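Local structure of capsid protein (Infectious hypodermal and hematopoietic necrosis virus, 3N7X) at residues L76-L81 with T228-I233; W111-A116 with F289-E294; H121-L126 with L281-Q286. The protein forms the icosahedral shell of this shrimp densovirus, sixty copies of a beta-barrel subunit assembling into the capsid and binding metal ions. All blocks are in the same frame, centred on the assembly; numbering follows the deposited sequence.

Interaction 1: residues L76-L81 with T228-I233; sequences LHWMNL and TGPTFI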
# COMPACT_ATOMS: atom_id res chain seq x y z
N LEU A 76 -3.60 -89.11 34.05
CA LEU A 76 -2.93 -87.89 34.47
C LEU A 76 -3.56 -87.25 35.69
O LEU A 76 -2.92 -86.43 36.35
CB LEU A 76 -2.93 -86.86 33.36
CG LEU A 76 -2.28 -87.28 32.06
CD1 LEU A 76 -2.22 -86.10 31.12
CD2 LEU A 76 -0.88 -87.80 32.35
N HIS A 77 -4.81 -87.59 35.97
CA HIS A 77 -5.51 -87.02 37.11
C HIS A 77 -5.16 -87.68 38.44
O HIS A 77 -5.59 -87.22 39.50
CB HIS A 77 -7.02 -87.09 36.88
CG HIS A 77 -7.51 -88.46 36.54
ND1 HIS A 77 -8.60 -89.04 37.15
CD2 HIS A 77 -7.05 -89.37 35.64
CE1 HIS A 77 -8.80 -90.25 36.65
NE2 HIS A 77 -7.87 -90.47 35.73
N TRP A 78 -4.39 -88.77 38.40
CA TRP A 78 -3.99 -89.48 39.61
C TRP A 78 -2.81 -88.78 40.27
O TRP A 78 -1.68 -88.86 39.77
CB TRP A 78 -3.61 -90.93 39.30
CG TRP A 78 -4.76 -91.82 38.94
CD1 TRP A 78 -6.05 -91.43 38.66
CD2 TRP A 78 -4.73 -93.24 38.79
NE1 TRP A 78 -6.81 -92.53 38.34
CE2 TRP A 78 -6.02 -93.66 38.41
CE3 TRP A 78 -3.72 -94.21 38.93
CZ2 TRP A 78 -6.34 -95.00 38.18
CZ3 TRP A 78 -4.04 -95.55 38.70
CH2 TRP A 78 -5.34 -95.93 38.33
N MET A 79 -3.06 -88.11 41.39
CA MET A 79 -1.99 -87.41 42.10
C MET A 79 -0.85 -88.35 42.46
O MET A 79 0.31 -87.94 42.54
CB MET A 79 -2.55 -86.78 43.37
CG MET A 79 -3.52 -85.65 43.11
SD MET A 79 -4.20 -84.95 44.63
CE MET A 79 -2.74 -84.21 45.37
N ASN A 80 -1.18 -89.62 42.67
CA ASN A 80 -0.20 -90.62 43.05
C ASN A 80 0.96 -90.71 42.07
O ASN A 80 2.09 -91.00 42.47
CB ASN A 80 -0.87 -91.99 43.16
CG ASN A 80 -2.15 -91.94 43.96
OD1 ASN A 80 -3.13 -91.31 43.56
ND2 ASN A 80 -2.16 -92.61 45.11
N LEU A 81 0.69 -90.46 40.80
CA LEU A 81 1.74 -90.54 39.79
C LEU A 81 2.78 -89.45 39.92
O LEU A 81 3.88 -89.57 39.38
CB LEU A 81 1.13 -90.49 38.38
CG LEU A 81 0.21 -91.64 37.97
CD1 LEU A 81 -0.25 -91.41 36.54
CD2 LEU A 81 0.93 -92.97 38.09
N THR A 228 -2.47 -97.21 48.28
CA THR A 228 -3.52 -98.18 48.01
C THR A 228 -4.59 -97.78 47.00
O THR A 228 -5.14 -98.64 46.30
CB THR A 228 -4.24 -98.53 49.31
OG1 THR A 228 -4.95 -97.37 49.78
CG2 THR A 228 -3.22 -98.93 50.38
N GLY A 229 -4.91 -96.50 46.93
CA GLY A 229 -5.93 -96.06 46.00
C GLY A 229 -5.63 -94.72 45.36
O GLY A 229 -5.17 -93.79 46.03
N PRO A 230 -5.90 -94.59 44.05
CA PRO A 230 -5.64 -93.33 43.36
C PRO A 230 -6.50 -92.18 43.89
O PRO A 230 -7.71 -92.33 44.09
CB PRO A 230 -5.95 -93.67 41.91
CG PRO A 230 -7.03 -94.69 42.03
CD PRO A 230 -6.53 -95.57 43.15
N THR A 231 -5.87 -91.04 44.13
CA THR A 231 -6.57 -89.85 44.60
C THR A 231 -6.61 -88.90 43.40
O THR A 231 -5.57 -88.56 42.83
CB THR A 231 -5.83 -89.20 45.78
OG1 THR A 231 -5.78 -90.11 46.88
CG2 THR A 231 -6.55 -87.93 46.21
N PHE A 232 -7.81 -88.49 43.02
CA PHE A 232 -7.99 -87.62 41.87
C PHE A 232 -7.72 -86.14 42.12
O PHE A 232 -8.05 -85.60 43.17
CB PHE A 232 -9.41 -87.74 41.32
CG PHE A 232 -9.80 -89.14 40.92
CD1 PHE A 232 -8.86 -90.16 40.84
CD2 PHE A 232 -11.13 -89.42 40.59
CE1 PHE A 232 -9.23 -91.45 40.45
CE2 PHE A 232 -11.51 -90.71 40.20
CZ PHE A 232 -10.56 -91.72 40.13
N ILE A 233 -7.11 -85.49 41.14
CA ILE A 233 -6.87 -84.06 41.22
C ILE A 233 -8.30 -83.51 41.21
O ILE A 233 -9.10 -83.85 40.34
CB ILE A 233 -6.08 -83.57 40.00
CG1 ILE A 233 -4.63 -84.04 40.13
CG2 ILE A 233 -6.18 -82.06 39.88
CD1 ILE A 233 -3.79 -83.83 38.89

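Interaction 2: residues W111-A116 with F289-E294; sequences WKVHKA and FFLHLE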
# COMPACT_ATOMS: atom_id res chain seq x y z
N TRP A 111 -4.68 -78.91 51.12
CA TRP A 111 -3.90 -78.65 49.92
C TRP A 111 -4.79 -78.46 48.69
O TRP A 111 -5.99 -78.75 48.71
CB TRP A 111 -2.94 -79.82 49.68
CG TRP A 111 -3.62 -81.16 49.77
CD1 TRP A 111 -3.68 -81.97 50.87
CD2 TRP A 111 -4.38 -81.82 48.74
NE1 TRP A 111 -4.42 -83.10 50.59
CE2 TRP A 111 -4.86 -83.03 49.29
CE3 TRP A 111 -4.70 -81.50 47.42
CZ2 TRP A 111 -5.65 -83.93 48.56
CZ3 TRP A 111 -5.48 -82.40 46.68
CH2 TRP A 111 -5.94 -83.60 47.26
N LYS A 112 -4.16 -77.98 47.61
CA LYS A 112 -4.83 -77.75 46.33
C LYS A 112 -3.85 -78.15 45.25
O LYS A 112 -2.63 -78.07 45.45
CB LYS A 112 -5.12 -76.27 46.07
CG LYS A 112 -6.11 -75.60 46.95
CD LYS A 112 -6.22 -74.15 46.54
CE LYS A 112 -7.23 -73.43 47.41
NZ LYS A 112 -7.34 -72.00 47.04
N VAL A 113 -4.37 -78.55 44.10
CA VAL A 113 -3.53 -78.87 42.96
C VAL A 113 -3.93 -77.84 41.92
O VAL A 113 -5.10 -77.76 41.53
CB VAL A 113 -3.79 -80.27 42.40
CG1 VAL A 113 -2.96 -80.48 41.14
CG2 VAL A 113 -3.43 -81.32 43.44
N HIS A 114 -2.98 -77.03 41.49
CA HIS A 114 -3.24 -76.00 40.51
C HIS A 114 -3.18 -76.55 39.10
O HIS A 114 -4.17 -76.55 38.37
CB HIS A 114 -2.24 -74.86 40.66
CG HIS A 114 -2.47 -74.02 41.87
ND1 HIS A 114 -3.52 -73.12 41.97
CD2 HIS A 114 -1.84 -73.99 43.07
CE1 HIS A 114 -3.52 -72.58 43.17
NE2 HIS A 114 -2.51 -73.08 43.86
N LYS A 115 -2.01 -77.04 38.72
CA LYS A 115 -1.81 -77.55 37.38
C LYS A 115 -0.90 -78.78 37.44
O LYS A 115 -0.07 -78.91 38.34
CB LYS A 115 -1.16 -76.45 36.54
CG LYS A 115 -1.07 -76.71 35.06
CD LYS A 115 -0.37 -75.55 34.35
CE LYS A 115 -0.27 -75.79 32.84
NZ LYS A 115 0.53 -74.76 32.12
N ALA A 116 -1.08 -79.69 36.49
CA ALA A 116 -0.26 -80.89 36.42
C ALA A 116 -0.33 -81.40 35.00
O ALA A 116 -1.25 -81.05 34.25
CB ALA A 116 -0.78 -81.94 37.39
N PHE A 289 6.91 -85.40 33.76
CA PHE A 289 5.76 -85.07 34.59
C PHE A 289 6.00 -83.89 35.50
O PHE A 289 7.13 -83.65 35.95
CB PHE A 289 5.39 -86.25 35.49
CG PHE A 289 4.87 -87.44 34.76
CD1 PHE A 289 3.51 -87.76 34.82
CD2 PHE A 289 5.73 -88.27 34.05
CE1 PHE A 289 3.02 -88.90 34.17
CE2 PHE A 289 5.25 -89.41 33.39
CZ PHE A 289 3.89 -89.72 33.46
N PHE A 290 4.93 -83.17 35.82
CA PHE A 290 5.02 -82.05 36.74
C PHE A 290 3.67 -81.81 37.40
O PHE A 290 2.62 -82.08 36.81
CB PHE A 290 5.45 -80.76 36.02
CG PHE A 290 4.35 -80.12 35.23
CD1 PHE A 290 4.06 -80.54 33.93
CD2 PHE A 290 3.55 -79.14 35.81
CE1 PHE A 290 2.99 -80.00 33.22
CE2 PHE A 290 2.47 -78.59 35.11
CZ PHE A 290 2.19 -79.03 33.82
N LEU A 291 3.70 -81.31 38.63
CA LEU A 291 2.49 -80.99 39.36
C LEU A 291 2.79 -79.85 40.32
O LEU A 291 3.82 -79.85 41.01
CB LEU A 291 1.99 -82.21 40.13
CG LEU A 291 0.73 -81.95 40.97
CD1 LEU A 291 -0.10 -83.22 41.08
CD2 LEU A 291 1.12 -81.43 42.35
N HIS A 292 1.90 -78.86 40.34
CA HIS A 292 2.04 -77.71 41.22
C HIS A 292 1.07 -77.86 42.38
O HIS A 292 -0.15 -77.81 42.20
CB HIS A 292 1.76 -76.41 40.46
CG HIS A 292 2.72 -76.14 39.34
ND1 HIS A 292 4.09 -76.09 39.54
CD2 HIS A 292 2.52 -75.92 38.02
CE1 HIS A 292 4.69 -75.85 38.39
NE2 HIS A 292 3.76 -75.74 37.45
N LEU A 293 1.64 -78.05 43.57
CA LEU A 293 0.85 -78.23 44.77
C LEU A 293 0.94 -77.02 45.68
O LEU A 293 1.97 -76.36 45.76
CB LEU A 293 1.36 -79.46 45.52
CG LEU A 293 0.53 -79.90 46.73
CD1 LEU A 293 -0.74 -80.59 46.24
CD2 LEU A 293 1.34 -80.86 47.58
N GLU A 294 -0.17 -76.72 46.35
CA GLU A 294 -0.19 -75.61 47.29
C GLU A 294 -0.67 -76.21 48.60
O GLU A 294 -1.71 -76.88 48.65
CB GLU A 294 -1.13 -74.49 46.84
CG GLU A 294 -1.24 -73.36 47.86
CD GLU A 294 -2.05 -72.16 47.37
OE1 GLU A 294 -2.85 -72.30 46.42
OE2 GLU A 294 -1.88 -71.06 47.95
O HOH W 1 -5.08 -70.62 46.61

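Interaction 3: residues H121-L126 with L281-Q286; sequences HSMVPL and LGCRVQ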
# COMPACT_ATOMS: atom_id res chain seq x y z
N HIS A 121 7.86 -87.37 24.53
CA HIS A 121 8.67 -86.99 23.39
C HIS A 121 9.76 -88.01 23.12
O HIS A 121 9.83 -89.05 23.78
CB HIS A 121 9.32 -85.62 23.64
CG HIS A 121 10.27 -85.59 24.81
ND1 HIS A 121 9.85 -85.34 26.10
CD2 HIS A 121 11.61 -85.79 24.88
CE1 HIS A 121 10.90 -85.38 26.91
NE2 HIS A 121 11.97 -85.65 26.19
N SER A 122 10.59 -87.72 22.13
CA SER A 122 11.72 -88.57 21.77
C SER A 122 11.36 -90.02 21.50
O SER A 122 12.06 -90.93 21.94
CB SER A 122 12.76 -88.51 22.89
OG SER A 122 13.20 -87.18 23.09
N MET A 123 10.28 -90.25 20.76
CA MET A 123 9.87 -91.61 20.45
C MET A 123 10.92 -92.39 19.67
O MET A 123 11.57 -91.85 18.77
CB MET A 123 8.58 -91.61 19.65
CG MET A 123 8.19 -93.00 19.20
SD MET A 123 6.73 -92.99 18.17
CE MET A 123 5.49 -92.50 19.38
N VAL A 124 11.08 -93.66 20.02
CA VAL A 124 12.01 -94.55 19.34
C VAL A 124 11.22 -95.79 18.92
O VAL A 124 10.88 -96.63 19.75
CB VAL A 124 13.15 -94.99 20.27
CG1 VAL A 124 14.06 -95.98 19.55
CG2 VAL A 124 13.95 -93.78 20.72
N PRO A 125 10.89 -95.89 17.62
CA PRO A 125 10.13 -97.03 17.08
C PRO A 125 10.89 -98.35 17.15
O PRO A 125 12.10 -98.40 16.89
CB PRO A 125 9.85 -96.60 15.64
CG PRO A 125 9.83 -95.10 15.72
CD PRO A 125 11.02 -94.82 16.62
N LEU A 126 10.18 -99.42 17.48
CA LEU A 126 10.78 -100.74 17.62
C LEU A 126 10.04 -101.81 16.82
O LEU A 126 8.86 -101.66 16.52
CB LEU A 126 10.79 -101.15 19.09
CG LEU A 126 11.50 -100.21 20.05
CD1 LEU A 126 11.11 -100.56 21.47
CD2 LEU A 126 13.00 -100.32 19.86
N LEU A 281 5.27 -104.36 16.06
CA LEU A 281 5.86 -103.05 16.28
C LEU A 281 5.56 -102.52 17.67
O LEU A 281 4.61 -102.93 18.33
CB LEU A 281 5.33 -102.05 15.24
CG LEU A 281 5.45 -102.44 13.76
CD1 LEU A 281 4.83 -101.34 12.91
CD2 LEU A 281 6.92 -102.64 13.39
N GLY A 282 6.40 -101.59 18.11
CA GLY A 282 6.24 -100.98 19.41
C GLY A 282 7.08 -99.72 19.43
O GLY A 282 7.60 -99.31 18.39
N CYS A 283 7.23 -99.10 20.60
CA CYS A 283 8.04 -97.90 20.69
C CYS A 283 8.29 -97.54 22.14
O CYS A 283 7.61 -98.03 23.05
CB CYS A 283 7.34 -96.73 20.01
SG CYS A 283 5.95 -96.08 20.96
N ARG A 284 9.29 -96.69 22.35
CA ARG A 284 9.64 -96.22 23.68
C ARG A 284 9.72 -94.71 23.63
O ARG A 284 10.29 -94.14 22.69
CB ARG A 284 10.99 -96.78 24.12
CG ARG A 284 11.65 -95.99 25.26
CD ARG A 284 12.93 -96.70 25.61
NE ARG A 284 13.86 -95.98 26.48
CZ ARG A 284 14.42 -94.81 26.19
NH1 ARG A 284 14.13 -94.18 25.07
NH2 ARG A 284 15.33 -94.31 27.01
N VAL A 285 9.16 -94.06 24.63
CA VAL A 285 9.17 -92.60 24.67
C VAL A 285 9.63 -92.14 26.04
O VAL A 285 9.71 -92.94 26.98
CB VAL A 285 7.76 -92.01 24.42
CG1 VAL A 285 7.19 -92.53 23.12
CG2 VAL A 285 6.84 -92.36 25.58
N GLN A 286 9.95 -90.86 26.15
CA GLN A 286 10.34 -90.28 27.42
C GLN A 286 9.11 -89.48 27.85
O GLN A 286 8.47 -88.84 27.02
CB GLN A 286 11.53 -89.34 27.28
CG GLN A 286 12.03 -88.83 28.62
CD GLN A 286 13.18 -87.86 28.50
OE1 GLN A 286 14.12 -88.08 27.73
NE2 GLN A 286 13.14 -86.78 29.28

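Interaction 1: residues L76-L81 with T228-I233
Two backbone hydrogen bonds pin 76-81 to 228-233 on either side of the W78-F232 bridge: I233 N gives to H77 O at 2.8 Å and M79 N to T231 O at 2.9 Å. A third comes from a side chain. With CG beside the backbone N and anti to the carbonyl carbon (chi1 -48°), N80 turns its amide onto the other chain, where OD1 takes T231 N on a lone pair at 2.8 Å, in the carbonyl plane and nearly straight; its ND2 makes a weak bond to G229 O. The lone W78-F232 bridge and its flanking bonds tie the chain leading into helix 80-83 to the long loop between strands 220-221 and 264-268, deep in the beta-barrel subunit. The aromatic contacts gather H77, W78 and F232 into a cluster. F232 lies nearly parallel to the indole but slid aside, so that CE1 approaches W78 NE1 at 3.4 Å, while H77 ND1 sits over one F232 face near its rim. A magnesium ion lies about 3 Å from the nearest atom of the H77 side chain. P230 CB presses on the indole face in a CH-pi contact, 3.5 Å from the centroid of the five-membered ring. Among the apolar contacts, M79 CG reaches I233 CG1 at 3.6 Å.

Interaction 2: residues W111-A116 with F289-E294
E294 pairs with K112 across two antiparallel strands, and its side chain then runs on to H114. Its CB lies 3.6 Å from H114 NE2, against the imidazole. CG is anti to the backbone N (chi1 176°) and the extended chain carries the carboxylate to the rim of that ring. There OE1 accepts the N-H of H114 NE2 at 2.7 Å; the nitrogen meets it from above the carboxylate plane, although OE1 stays close to the plane of the ring. A water bridges OE1 to K112 NZ, and K112 CD passes 3.8 Å from OE1; the lysine nitrogen also bonds T217 O. OE2 bonds S45 OG, so both carboxylate oxygens are engaged, which limits its rotation; the nearby lysine would probably favour its negative charge. On the face of V113, A116, L291 and L293, V113 CG1 meets L291 CD1 at 4.0 Å and A116 CB packs on L291 CG. Between V113 and A116 the register slips by one residue: H114 N bonds H292 O at 3.0 Å, and H292 N bonds K115 O at 2.8 Å. The result is an antiparallel ladder broken by a beta bulge, within the curved sheet of a viral capsid beta-barrel.

Interaction 3: residues H121-L126 with L281-Q286
Strands 121-126 and 281-286 are antiparallel, the axes of the two short segments lying at 157°, and hydrogen bonds run in both directions at the pairs H121-Q286, V124-R284 and L126-G282, with a beta bulge between the first two. The bonds differ in shape: Q286 N points almost straight at H121 O (3.0 Å), whereas L126 N, 2.7 Å from G282 O, approaches from above the carbonyl plane. At the H121 end, the histidine ring and Q286 lie side by side, with Q286 CB over one ring face, 4.1 Å from its centroid. M123 runs alongside V285 and reaches C283. Its CG, anti to the backbone N (chi1 175°), comes 3.9 Å from C283 CB; the bend at chi3 then brings CE to 3.9 Å from C283 SG, and M123 CB touches V285 CG1 at 3.8 Å. L126 CB rests on G282 O, 3.7 Å away. R284 forms a cation-pi pair with Y55, a calcium ligand, and Q286 NE2 bonds D288 OD1. S122 OG bonds Q202 of a second subunit and H35 of a third, and R284 and Q286 add only weak bonds to the second. Such bonding, beside the mutual packing of M123, C283 and V285, implies that this strand pair lies at a subunit junction.

Overall arrangement
Interactions 2 and 3 lie on the same two long strands, 111-131 and 281-296, their centres about 28 Å apart along one antiparallel sheet. Interaction 1 sits inside the subunit against interaction 2, about 12 Å away between centres: M79 SD meets W111 CH2 at 3.4 Å, and I233 CD1 packs on A116 CB. Interactions 1 and 3, about 25 Å apart by centres, do not touch. Along the chain, interaction 1's segments alternate with those of 2 and 3, while both segments of 3 fall between those of 2, as two stations of one antiparallel pair must. That pair spans from interaction 2, whose V113-A116-L291 face packs on interaction 1 while its H114-E294 side is only partly buried, to interaction 3, buried where neighbouring subunits meet.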